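Local coordinates for protein TCR beta chain (Gallus gallus, PDB 6LIR) that forms the beta subunit of the chicken alpha-beta T-cell receptor, whose variable domains probably recognise antigen presented by MHC molecules, at residues Lys64-Ser67 and Phe71-Asp74. Numbering follows the deposited sequence.
Sequences KRSS and FHLD
In the three-stranded sheet of the immunoglobulin V-set domain, strands 61-67 and 70-75 form an antiparallel beta hairpin, joined here through Lys64 and His72, a hydrogen-bonded pair. His72 N reaches Lys64 O at 2.8 Å and nearly straight (169°), while Lys64 N returns a 3.1 Å bond to His72 O. On the face that carries Lys64 and His72, the imidazole extends along the neighbouring strand and presents its edge to Ser66. There His72 NE2 makes a weak, bent hydrogen bond of 3.3 Å to Ser66 OG; at the other ring nitrogen, ND1 bonds to Ser19 OG on strand 16-21, so the ring has polar partners on both sides of its own strand.

The other face, carrying Phe71 and Arg65, turns toward the domain core. Phe71 holds CG anti to its N (chi1 -169°); CD1 lies 3.5 Å from Lys64 O, which sits at the ring edge near its plane, while Arg65 CB, well off that plane, is 3.8 Å from the same carbon. Trp31 and Met29 meet the ring from the other sheet of the sandwich. The Arg65 chain bends at chi2 (79°) and runs at about a right angle to the Phe71 side chain, with Arg65 CD 3.9 Å from Phe71 CB. Replacing Phe71 with an alanine would probably open a gap between Arg65 and Trp31 and strip the Arg65 methylenes of an aromatic neighbour. The Arg65 guanidinium continues to Asp27 O and Ser46 OG through NH2, and NE makes a weak 2.9 Å bond to Ser67 O.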
ATOM      1  N   LYS B  64     -12.350  -8.468  23.917  1.00 51.93           N
ATOM      2  CA  LYS B  64     -12.060  -9.455  24.947  1.00 55.08           C
ATOM      3  C   LYS B  64     -10.606  -9.869  24.817  1.00 52.27           C
ATOM      4  O   LYS B  64     -10.197 -10.363  23.761  1.00 50.01           O
ATOM      5  CB  LYS B  64     -12.976 -10.677  24.839  1.00 55.91           C
ATOM      6  CG  LYS B  64     -12.644 -11.752  25.867  1.00 58.02           C
ATOM      7  CD  LYS B  64     -13.722 -12.815  25.930  1.00 67.06           C
ATOM      8  CE  LYS B  64     -13.296 -14.052  25.166  1.00 72.65           C
ATOM      9  NZ  LYS B  64     -13.294 -15.270  26.020  1.00 76.51           N
ATOM     10  N   ARG B  65      -9.831  -9.684  25.879  1.00 46.07           N
ATOM     11  CA  ARG B  65      -8.463 -10.193  25.905  1.00 45.43           C
ATOM     12  C   ARG B  65      -8.543 -11.558  26.577  1.00 48.11           C
ATOM     13  O   ARG B  65      -8.451 -11.689  27.798  1.00 49.21           O
ATOM     14  CB  ARG B  65      -7.537  -9.235  26.646  1.00 43.60           C
ATOM     15  CG  ARG B  65      -6.101  -9.708  26.756  1.00 44.31           C
ATOM     16  CD  ARG B  65      -5.330  -9.481  25.465  1.00 41.73           C
ATOM     17  NE  ARG B  65      -3.915  -9.810  25.608  1.00 37.81           N
ATOM     18  CZ  ARG B  65      -2.996  -8.963  26.061  1.00 42.82           C
ATOM     19  NH1 ARG B  65      -1.727  -9.342  26.156  1.00 37.13           N
ATOM     20  NH2 ARG B  65      -3.350  -7.736  26.423  1.00 45.89           N
ATOM     21  N   SER B  66      -8.733 -12.591  25.748  1.00 49.93           N
ATOM     22  CA  SER B  66      -8.978 -13.936  26.256  1.00 50.76           C
ATOM     23  C   SER B  66      -7.730 -14.546  26.878  1.00 51.66           C
ATOM     24  O   SER B  66      -7.835 -15.413  27.752  1.00 54.45           O
ATOM     25  CB  SER B  66      -9.508 -14.832  25.135  1.00 52.29           C
ATOM     26  OG  SER B  66      -8.576 -14.923  24.069  1.00 52.31           O
ATOM     27  N   SER B  67      -6.551 -14.123  26.435  1.00 48.30           N
ATOM     28  CA  SER B  67      -5.299 -14.643  26.965  1.00 44.00           C
ATOM     29  C   SER B  67      -4.200 -13.652  26.618  1.00 47.49           C
ATOM     30  O   SER B  67      -4.424 -12.671  25.905  1.00 48.25           O
ATOM     31  CB  SER B  67      -4.986 -16.031  26.400  1.00 49.45           C
ATOM     32  OG  SER B  67      -4.775 -15.964  24.999  1.00 51.38           O
ATOM     33  N   PHE B  71      -6.196 -11.055  21.415  1.00 37.62           N
ATOM     34  CA  PHE B  71      -7.071  -9.928  21.723  1.00 39.61           C
ATOM     35  C   PHE B  71      -8.147  -9.875  20.647  1.00 41.16           C
ATOM     36  O   PHE B  71      -7.846  -9.617  19.476  1.00 38.66           O
ATOM     37  CB  PHE B  71      -6.277  -8.622  21.775  1.00 40.61           C
ATOM     38  CG  PHE B  71      -7.047  -7.458  22.327  1.00 39.72           C
ATOM     39  CD1 PHE B  71      -8.061  -7.650  23.249  1.00 41.66           C
ATOM     40  CD2 PHE B  71      -6.745  -6.165  21.926  1.00 39.90           C
ATOM     41  CE1 PHE B  71      -8.765  -6.573  23.763  1.00 44.71           C
ATOM     42  CE2 PHE B  71      -7.445  -5.085  22.433  1.00 40.49           C
ATOM     43  CZ  PHE B  71      -8.457  -5.287  23.352  1.00 41.01           C
ATOM     44  N   HIS B  72      -9.396 -10.108  21.046  1.00 37.09           N
ATOM     45  CA  HIS B  72     -10.512 -10.154  20.114  1.00 38.12           C
ATOM     46  C   HIS B  72     -11.181  -8.794  20.000  1.00 41.88           C
ATOM     47  O   HIS B  72     -11.406  -8.114  21.004  1.00 43.45           O
ATOM     48  CB  HIS B  72     -11.554 -11.182  20.565  1.00 41.66           C
ATOM     49  CG  HIS B  72     -11.028 -12.576  20.676  1.00 43.33           C
ATOM     50  ND1 HIS B  72     -10.875 -13.402  19.583  1.00 45.12           N
ATOM     51  CD2 HIS B  72     -10.631 -13.296  21.751  1.00 48.59           C
ATOM     52  CE1 HIS B  72     -10.399 -14.569  19.980  1.00 48.26           C
ATOM     53  NE2 HIS B  72     -10.241 -14.531  21.291  1.00 48.09           N
ATOM     54  N   LEU B  73     -11.534  -8.423  18.772  1.00 37.85           N
ATOM     55  CA  LEU B  73     -12.361  -7.255  18.497  1.00 41.67           C
ATOM     56  C   LEU B  73     -13.669  -7.736  17.888  1.00 47.25           C
ATOM     57  O   LEU B  73     -13.664  -8.362  16.823  1.00 43.53           O
ATOM     58  CB  LEU B  73     -11.653  -6.272  17.560  1.00 38.39           C
ATOM     59  CG  LEU B  73     -12.444  -4.998  17.240  1.00 41.16           C
ATOM     60  CD1 LEU B  73     -12.545  -4.085  18.460  1.00 39.22           C
ATOM     61  CD2 LEU B  73     -11.835  -4.252  16.055  1.00 38.23           C
ATOM     62  N   ASP B  74     -14.781  -7.446  18.556  1.00 45.27           N
ATOM     63  CA  ASP B  74     -16.094  -7.903  18.120  1.00 47.94           C
ATOM     64  C   ASP B  74     -16.815  -6.764  17.412  1.00 49.45           C
ATOM     65  O   ASP B  74     -16.875  -5.644  17.930  1.00 51.34           O
ATOM     66  CB  ASP B  74     -16.930  -8.395  19.305  1.00 47.90           C
ATOM     67  CG  ASP B  74     -16.365  -9.652  19.940  1.00 53.21           C
ATOM     68  OD1 ASP B  74     -15.878 -10.533  19.200  1.00 50.71           O
ATOM     69  OD2 ASP B  74     -16.409  -9.760  21.184  1.00 61.51           O
TER